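Local coordinates for carboxymuconolactone decarboxylase family protein (Thermotoga maritima, PDB 1VKE) that probably takes part in the antioxidative response as a peroxiredoxin-like oxidoreductase of the AhpD-like clan, at residues V68-D73 with I108-R113; A87-I92 with G116-L121; R122-E125 with T130-L133. One frame throughout, in Å; residues are numbered along the deposited sequence.

Overall arrangement
All three contacts use helix 108-127, at successive places along it. Contact 1 joins its start to the turn before helix 72-84 and is partly buried. It is polar, with a histidine, a carboxylate, two arginines and waters, and it lies beside the disulfide and other subunits. Contact 2 joins the middle of the helix to the start of helix 89-103. It is buried and mostly apolar. Contact 3 lies on the surface, where the C-terminal tail returns to the last turns. A methionine methyl packs on an isoleucine and a carbonyl oxygen, with no hydrogen bond between the segments. Arg122 ties contact 3 to contact 2 through Asp89. Contacts 1 and 3 do not touch.

Contact 1. Residues V68-D73 with I108-R113; sequences VLRCDD and IPHLRR
The aliphatic part of Arg70 lies over one face of the His110 ring. Arg70 CB is 3.8 Å from the ring centroid, a CH-pi contact, and Arg70 CG comes within 3.5 Å of His110 CD2. Arg113 NH2 sits over the opposite face, toward the rim. Asp72 meets the ring at its edge. His110 ND1 donates to Asp72 OD1 across 2.6 Å, with an N-H...O angle of 162°. The oxygen lies near the ring plane, but the N-H meets it from above the carboxylate plane. The other oxygen belongs to Arg113. Arg113 NE and NH2 both lie 3.0 Å from Asp72 OD2, in a salt bridge whose two hydrogen bonds are weak and bent. The carboxylate and guanidinium planes are 85° apart, and the pair forks onto one oxygen instead of matching two. A bend in the Arg113 chain (chi3 -80°) turns the guanidinium toward it. Water 3 donates to both Asp72 OD1 and His110 O. Waters 1 and 2 lie in the ring plane at His110 NE2 and also accept from Arg70 NH1, water 2 weakly. Arg70 NH2 itself bonds Leu69 O of the second subunit. Arg70 ends the preceding helix in a Schellman motif, and Cys71 then stands at the N-cap position of helix 72-84 and forms a disulfide with Cys74, a CXXC motif as in AhpD relatives. With ND1 on the carboxylate and both faces of the ring touched, the imidazole is probably fixed in rotation, with NE2 turned to the two waters.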
loop_
_atom_site.group_PDB
_atom_site.type_symbol
_atom_site.label_atom_id
_atom_site.label_comp_id
_atom_site.label_asym_id
_atom_site.label_seq_id
_atom_site.Cartn_x
_atom_site.Cartn_y
_atom_site.Cartn_z
ATOM N N VAL E 68 6.608 0.375 -7.616
ATOM C CA VAL E 68 5.450 -0.420 -7.276
ATOM C C VAL E 68 4.828 0.049 -5.946
ATOM O O VAL E 68 3.610 -0.139 -5.695
ATOM C CB VAL E 68 5.702 -1.964 -7.195
ATOM C CG1 VAL E 68 6.151 -2.488 -8.522
ATOM C CG2 VAL E 68 6.641 -2.330 -6.086
ATOM N N LEU E 69 5.671 0.637 -5.065
ATOM C CA LEU E 69 5.184 1.216 -3.809
ATOM C C LEU E 69 4.758 2.705 -3.934
ATOM O O LEU E 69 4.314 3.307 -2.943
ATOM C CB LEU E 69 6.222 1.065 -2.696
ATOM C CG LEU E 69 6.516 -0.374 -2.251
ATOM C CD1 LEU E 69 7.763 -0.399 -1.380
ATOM C CD2 LEU E 69 5.351 -1.015 -1.532
ATOM N N ARG E 70 4.906 3.267 -5.127
ATOM C CA ARG E 70 4.363 4.564 -5.478
ATOM C C ARG E 70 4.922 5.692 -4.606
ATOM O O ARG E 70 4.160 6.487 -4.054
ATOM C CB ARG E 70 2.839 4.514 -5.438
ATOM C CG ARG E 70 2.270 3.727 -6.548
ATOM C CD ARG E 70 0.761 3.828 -6.627
ATOM N NE ARG E 70 0.090 3.068 -5.594
ATOM C CZ ARG E 70 -1.054 3.438 -4.953
ATOM N NH1 ARG E 70 -1.632 4.628 -5.101
ATOM N NH2 ARG E 70 -1.540 2.603 -4.096
ATOM N N CYS E 71 6.249 5.737 -4.475
ATOM C CA CYS E 71 6.941 6.830 -3.751
ATOM C C CYS E 71 7.695 7.713 -4.716
ATOM O O CYS E 71 8.768 7.343 -5.182
ATOM C CB CYS E 71 7.939 6.204 -2.774
ATOM S SG CYS E 71 8.926 7.466 -1.847
ATOM N N ASP E 72 7.142 8.900 -5.012
ATOM C CA ASP E 72 7.757 9.760 -5.995
ATOM C C ASP E 72 9.158 10.217 -5.666
ATOM O O ASP E 72 10.024 10.242 -6.538
ATOM C CB ASP E 72 6.860 10.950 -6.281
ATOM C CG ASP E 72 5.638 10.554 -7.094
ATOM O OD1 ASP E 72 5.718 9.615 -7.917
ATOM O OD2 ASP E 72 4.555 11.087 -6.921
ATOM N N ASP E 73 9.401 10.647 -4.432
ATOM C CA ASP E 73 10.755 11.126 -4.104
ATOM C C ASP E 73 11.750 9.965 -4.164
ATOM O O ASP E 73 12.926 10.164 -4.513
ATOM C CB ASP E 73 10.806 11.690 -2.691
ATOM C CG ASP E 73 10.410 13.122 -2.611
ATOM O OD1 ASP E 73 10.177 13.774 -3.650
ATOM O OD2 ASP E 73 10.271 13.643 -1.489
ATOM N N ILE E 108 0.489 4.222 -12.951
ATOM C CA ILE E 108 0.629 5.075 -14.120
ATOM C C ILE E 108 1.009 6.539 -13.827
ATOM O O ILE E 108 1.958 7.039 -14.459
ATOM C CB ILE E 108 -0.570 4.938 -15.104
ATOM C CG1 ILE E 108 -0.512 3.557 -15.770
ATOM C CG2 ILE E 108 -0.484 6.008 -16.184
ATOM C CD1 ILE E 108 -1.643 3.247 -16.709
ATOM N N PRO E 109 0.337 7.218 -12.895
ATOM C CA PRO E 109 0.682 8.612 -12.609
ATOM C C PRO E 109 2.151 8.740 -12.176
ATOM O O PRO E 109 2.829 9.710 -12.515
ATOM C CB PRO E 109 -0.297 8.976 -11.480
ATOM C CG PRO E 109 -1.493 8.149 -11.835
ATOM C CD PRO E 109 -0.875 6.809 -12.137
ATOM N N HIS E 110 2.650 7.756 -11.450
ATOM C CA HIS E 110 4.030 7.769 -11.009
ATOM C C HIS E 110 4.992 7.490 -12.129
ATOM O O HIS E 110 6.062 8.079 -12.180
ATOM C CB HIS E 110 4.224 6.765 -9.873
ATOM C CG HIS E 110 3.368 7.095 -8.713
ATOM N ND1 HIS E 110 3.736 8.007 -7.757
ATOM C CD2 HIS E 110 2.102 6.722 -8.419
ATOM C CE1 HIS E 110 2.752 8.131 -6.878
ATOM N NE2 HIS E 110 1.730 7.403 -7.286
ATOM N N LEU E 111 4.614 6.604 -13.039
ATOM C CA LEU E 111 5.448 6.312 -14.222
ATOM C C LEU E 111 5.544 7.552 -15.105
ATOM O O LEU E 111 6.619 7.883 -15.633
ATOM C CB LEU E 111 4.852 5.130 -14.977
ATOM C CG LEU E 111 5.441 4.834 -16.346
ATOM C CD1 LEU E 111 6.849 4.314 -16.173
ATOM C CD2 LEU E 111 4.566 3.840 -17.083
ATOM N N ARG E 112 4.455 8.282 -15.241
ATOM C CA ARG E 112 4.456 9.550 -15.976
ATOM C C ARG E 112 5.435 10.535 -15.376
ATOM O O ARG E 112 6.244 11.162 -16.097
ATOM C CB ARG E 112 3.055 10.155 -15.977
ATOM C CG ARG E 112 2.970 11.616 -16.395
ATOM C CD ARG E 112 1.559 12.201 -16.283
ATOM N NE ARG E 112 1.431 13.193 -15.206
ATOM C CZ ARG E 112 1.292 12.934 -13.897
ATOM N NH1 ARG E 112 1.280 11.695 -13.425
ATOM N NH2 ARG E 112 1.179 13.954 -13.050
ATOM N N ARG E 113 5.388 10.687 -14.066
ATOM C CA ARG E 113 6.302 11.588 -13.397
ATOM C C ARG E 113 7.736 11.109 -13.553
ATOM O O ARG E 113 8.655 11.918 -13.723
ATOM C CB ARG E 113 5.908 11.747 -11.913
ATOM C CG ARG E 113 4.665 12.567 -11.797
ATOM C CD ARG E 113 4.455 13.103 -10.461
ATOM N NE ARG E 113 3.891 12.079 -9.623
ATOM C CZ ARG E 113 2.583 11.850 -9.486
ATOM N NH1 ARG E 113 1.677 12.534 -10.158
ATOM N NH2 ARG E 113 2.179 10.901 -8.671
HETATM O O HOH W 1 -1.058 6.287 -7.599
HETATM O O HOH W 2 -0.326 7.481 -5.414
HETATM O O HOH W 3 7.448 9.335 -10.081
#

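Contact 2. Residues A87-I92 with G116-L121; sequences ASDEEI and GFLEEL
The Asp89 carboxylate has Leu118 CD2 above its plane, 3.4 Å from Asp89 OD1. At the same oxygen Arg122 makes a salt bridge through its NE. A second flat group, the Phe117 ring, carries Leu121 CG over one face, offset toward the rim. This is helix-helix packing in the all-helical AhpD-like fold, with the first turn of helix 89-103 set against the middle of helix 108-127. Leu118 is the residue that reaches across. Its CG is anti to the backbone N (chi1 178°), which carries both methyls to the other helix. Leu118 CD1 meets Ile92 CD1 tip to tip at 3.9 Å, and it also lies 3.7 Å from Asp89 OD1. Val83 and Leu79 of helix 72-84 touch Leu118 and Ile92, respectively, and Leu63 of helix 55-68 touches Ile92, so further helices border this buried spot. Replacing Leu118 with an alanine would probably open a gap between the two helices, with Ile92 CD1 and the Asp89 carboxylate losing their methyl partners. No hydrogen bond crosses between the segments. Polar bonds within 87-92 fix the start of helix 89-103, where Ser88 and Glu91 form a capping box. Glu91 N donates to Ser88 OG at 3.0 Å. In return, Ser88 N donates to Glu91 OE1 at 2.9 Å, reaching that oxygen on its anti side at an N-H...O angle of 166°.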
loop_
_atom_site.group_PDB
_atom_site.type_symbol
_atom_site.label_atom_id
_atom_site.label_comp_id
_atom_site.label_asym_id
_atom_site.label_seq_id
_atom_site.Cartn_x
_atom_site.Cartn_y
_atom_site.Cartn_z
ATOM N N ALA E 87 23.083 3.788 -16.591
ATOM C CA ALA E 87 21.940 3.062 -17.133
ATOM C C ALA E 87 21.390 3.777 -18.354
ATOM O O ALA E 87 21.345 5.004 -18.361
ATOM C CB ALA E 87 20.842 2.891 -16.105
ATOM N N SER E 88 20.969 3.009 -19.355
ATOM C CA SER E 88 20.313 3.571 -20.559
ATOM C C SER E 88 18.831 3.746 -20.348
ATOM O O SER E 88 18.234 3.100 -19.480
ATOM C CB SER E 88 20.528 2.654 -21.754
ATOM O OG SER E 88 19.794 1.447 -21.608
ATOM N N ASP E 89 18.197 4.603 -21.158
ATOM C CA ASP E 89 16.723 4.735 -21.104
ATOM C C ASP E 89 16.037 3.394 -21.347
ATOM O O ASP E 89 15.058 3.102 -20.639
ATOM C CB ASP E 89 16.174 5.761 -22.099
ATOM C CG ASP E 89 16.480 7.208 -21.691
ATOM O OD1 ASP E 89 17.044 7.438 -20.594
ATOM O OD2 ASP E 89 16.147 8.193 -22.401
ATOM N N GLU E 90 16.573 2.596 -22.279
ATOM C CA GLU E 90 16.023 1.266 -22.527
ATOM C C GLU E 90 16.036 0.358 -21.264
ATOM O O GLU E 90 15.055 -0.332 -20.970
ATOM C CB GLU E 90 16.719 0.571 -23.699
ATOM C CG GLU E 90 15.986 -0.696 -24.118
ATOM C CD GLU E 90 16.376 -1.194 -25.518
ATOM O OE1 GLU E 90 17.167 -0.507 -26.222
ATOM O OE2 GLU E 90 15.893 -2.293 -25.910
ATOM N N GLU E 91 17.161 0.355 -20.543
ATOM C CA GLU E 91 17.278 -0.440 -19.329
ATOM C C GLU E 91 16.283 0.058 -18.292
ATOM O O GLU E 91 15.536 -0.729 -17.690
ATOM C CB GLU E 91 18.707 -0.357 -18.751
ATOM C CG GLU E 91 19.757 -1.112 -19.570
ATOM C CD GLU E 91 21.181 -0.891 -19.074
ATOM O OE1 GLU E 91 21.560 0.274 -18.782
ATOM O OE2 GLU E 91 21.947 -1.872 -19.036
ATOM N N ILE E 92 16.228 1.372 -18.109
ATOM C CA ILE E 92 15.258 1.965 -17.177
ATOM C C ILE E 92 13.811 1.631 -17.556
ATOM O O ILE E 92 13.030 1.240 -16.681
ATOM C CB ILE E 92 15.480 3.498 -17.082
ATOM C CG1 ILE E 92 16.820 3.752 -16.397
ATOM C CG2 ILE E 92 14.333 4.171 -16.338
ATOM C CD1 ILE E 92 17.322 5.210 -16.540
ATOM N N GLY E 116 9.063 11.947 -17.043
ATOM C CA GLY E 116 9.301 13.389 -17.074
ATOM C C GLY E 116 10.596 13.809 -16.404
ATOM O O GLY E 116 11.381 14.618 -16.939
ATOM N N PHE E 117 10.854 13.210 -15.252
ATOM C CA PHE E 117 12.055 13.472 -14.520
ATOM C C PHE E 117 13.271 12.946 -15.251
ATOM O O PHE E 117 14.285 13.630 -15.337
ATOM C CB PHE E 117 11.970 12.860 -13.142
ATOM C CG PHE E 117 13.051 13.307 -12.234
ATOM C CD1 PHE E 117 13.173 14.645 -11.881
ATOM C CD2 PHE E 117 13.975 12.415 -11.753
ATOM C CE1 PHE E 117 14.201 15.072 -11.042
ATOM C CE2 PHE E 117 14.996 12.831 -10.897
ATOM C CZ PHE E 117 15.107 14.153 -10.541
ATOM N N LEU E 118 13.168 11.748 -15.810
ATOM C CA LEU E 118 14.271 11.193 -16.604
ATOM C C LEU E 118 14.599 12.134 -17.772
ATOM O O LEU E 118 15.778 12.394 -18.072
ATOM C CB LEU E 118 13.911 9.818 -17.105
ATOM C CG LEU E 118 14.930 9.097 -17.986
ATOM C CD1 LEU E 118 16.238 8.918 -17.257
ATOM C CD2 LEU E 118 14.385 7.769 -18.457
ATOM N N GLU E 119 13.566 12.681 -18.399
ATOM C CA GLU E 119 13.797 13.637 -19.516
ATOM C C GLU E 119 14.561 14.849 -19.039
ATOM O O GLU E 119 15.480 15.339 -19.761
ATOM C CB GLU E 119 12.488 13.982 -20.197
ATOM C CG GLU E 119 12.087 12.810 -21.068
ATOM C CD GLU E 119 10.709 12.921 -21.692
ATOM O OE1 GLU E 119 10.019 13.930 -21.455
ATOM O OE2 GLU E 119 10.333 11.965 -22.424
ATOM N N GLU E 120 14.225 15.347 -17.850
ATOM C CA GLU E 120 14.955 16.473 -17.262
ATOM C C GLU E 120 16.434 16.133 -17.036
ATOM O O GLU E 120 17.327 16.942 -17.361
ATOM C CB GLU E 120 14.309 16.890 -15.936
ATOM C CG GLU E 120 14.892 18.152 -15.329
ATOM C CD GLU E 120 14.232 18.518 -13.992
ATOM O OE1 GLU E 120 13.092 18.017 -13.718
ATOM O OE2 GLU E 120 14.862 19.298 -13.228
ATOM N N LEU E 121 16.705 14.932 -16.514
ATOM C CA LEU E 121 18.087 14.493 -16.299
ATOM C C LEU E 121 18.852 14.375 -17.634
ATOM O O LEU E 121 20.008 14.755 -17.717
ATOM C CB LEU E 121 18.127 13.138 -15.584
ATOM C CG LEU E 121 17.504 13.152 -14.181
ATOM C CD1 LEU E 121 17.469 11.756 -13.602
ATOM C CD2 LEU E 121 18.242 14.097 -13.268
#

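Contact 3. Residues R122-E125 with T130-L133; sequences REME and TISL
The C-terminal tail folds back onto the last turns of helix 108-127, where Met124 meets Thr130 and Ile131. The Met124 methyl does most of the touching. Met124 CE lies 3.5 Å from Thr130 O and 4.1 Å from Ile131 CG1. The bend at the end of the Met124 chain (chi3 72°) sets CE beside the tail backbone. Ile131 crosses Met124 obliquely, with Ile131 CG1 4.2 Å from Met124 CB. The tip of the same branch, Ile131 CD1, comes to 4.4 Å from Glu125 N. The Met124-Ile131 contact is apolar and loose; at Thr130 the methyl meets a carbonyl oxygen. No hydrogen bond joins the two segments. The tail takes its polar hold from other helices. Ile131 O accepts from Gln84 NE2, and Ser132 O bonds Tyr15 OH. Within the helix, Arg122 NH1 donates to the syn lone pair of Glu125 OE1 at 2.9 Å, nearly in the guanidinium plane. Arg122 NH2 also bonds Ala87 O, in the turn before helix 89-103, so the guanidinium ties the last helix to that turn. The whole is a short irregular tail that doubles back after the final helix and lies against a helical bundle.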
loop_
_atom_site.group_PDB
_atom_site.type_symbol
_atom_site.label_atom_id
_atom_site.label_comp_id
_atom_site.label_asym_id
_atom_site.label_seq_id
_atom_site.Cartn_x
_atom_site.Cartn_y
_atom_site.Cartn_z
ATOM N N ARG E 122 18.208 13.819 -18.648
ATOM C CA ARG E 122 18.852 13.687 -19.986
ATOM C C ARG E 122 19.158 15.053 -20.598
ATOM O O ARG E 122 20.185 15.218 -21.263
ATOM C CB ARG E 122 18.031 12.825 -20.945
ATOM C CG ARG E 122 17.941 11.330 -20.534
ATOM C CD ARG E 122 19.274 10.658 -20.307
ATOM N NE ARG E 122 19.085 9.238 -20.017
ATOM C CZ ARG E 122 19.999 8.441 -19.483
ATOM N NH1 ARG E 122 21.197 8.892 -19.179
ATOM N NH2 ARG E 122 19.680 7.173 -19.258
ATOM N N GLU E 123 18.287 16.034 -20.336
ATOM C CA GLU E 123 18.536 17.400 -20.819
ATOM C C GLU E 123 19.750 18.037 -20.080
ATOM O O GLU E 123 20.603 18.655 -20.721
ATOM C CB GLU E 123 17.247 18.217 -20.715
ATOM C CG GLU E 123 17.343 19.693 -21.088
ATOM C CD GLU E 123 17.369 19.937 -22.593
ATOM O OE1 GLU E 123 17.193 18.952 -23.380
ATOM O OE2 GLU E 123 17.566 21.129 -23.001
ATOM N N MET E 124 19.833 17.830 -18.755
ATOM C CA MET E 124 21.032 18.218 -18.002
ATOM C C MET E 124 22.274 17.569 -18.621
ATOM O O MET E 124 23.295 18.212 -18.850
ATOM C CB MET E 124 20.928 17.841 -16.532
ATOM C CG MET E 124 19.905 18.647 -15.849
ATOM S SD MET E 124 19.693 18.203 -14.105
ATOM C CE MET E 124 21.175 18.850 -13.366
ATOM N N GLU E 125 22.229 16.266 -18.837
ATOM C CA GLU E 125 23.358 15.572 -19.441
ATOM C C GLU E 125 23.746 16.146 -20.812
ATOM O O GLU E 125 24.919 16.418 -21.099
ATOM C CB GLU E 125 22.935 14.134 -19.624
ATOM C CG GLU E 125 23.979 13.117 -19.957
ATOM C CD GLU E 125 23.446 11.758 -19.497
ATOM O OE1 GLU E 125 22.395 11.373 -20.017
ATOM O OE2 GLU E 125 24.000 11.138 -18.564
ATOM N N THR E 130 26.188 19.175 -14.328
ATOM C CA THR E 130 26.503 18.102 -13.381
ATOM C C THR E 130 25.253 17.642 -12.693
ATOM O O THR E 130 24.479 18.452 -12.173
ATOM C CB THR E 130 27.483 18.592 -12.286
ATOM O OG1 THR E 130 28.730 19.018 -12.871
ATOM C CG2 THR E 130 27.846 17.446 -11.325
ATOM N N ILE E 131 25.077 16.329 -12.689
ATOM C CA ILE E 131 24.006 15.703 -11.942
ATOM C C ILE E 131 24.579 15.238 -10.600
ATOM O O ILE E 131 25.394 14.300 -10.554
ATOM C CB ILE E 131 23.411 14.538 -12.735
ATOM C CG1 ILE E 131 22.676 15.069 -13.983
ATOM C CG2 ILE E 131 22.404 13.791 -11.891
ATOM C CD1 ILE E 131 22.609 14.087 -15.085
ATOM N N SER E 132 24.171 15.901 -9.521
ATOM C CA SER E 132 24.687 15.576 -8.197
ATOM C C SER E 132 23.629 15.727 -7.123
ATOM O O SER E 132 22.656 16.463 -7.295
ATOM C CB SER E 132 25.871 16.467 -7.858
ATOM O OG SER E 132 26.463 16.049 -6.635
ATOM N N LEU E 133 23.841 15.036 -6.002
ATOM C CA LEU E 133 22.925 15.097 -4.858
ATOM C C LEU E 133 23.595 15.653 -3.596
ATOM O O LEU E 133 24.797 15.477 -3.384
ATOM C CB LEU E 133 22.359 13.702 -4.584
ATOM C CG LEU E 133 21.512 13.134 -5.723
ATOM C CD1 LEU E 133 21.061 11.727 -5.410
ATOM C CD2 LEU E 133 20.304 14.021 -6.018
#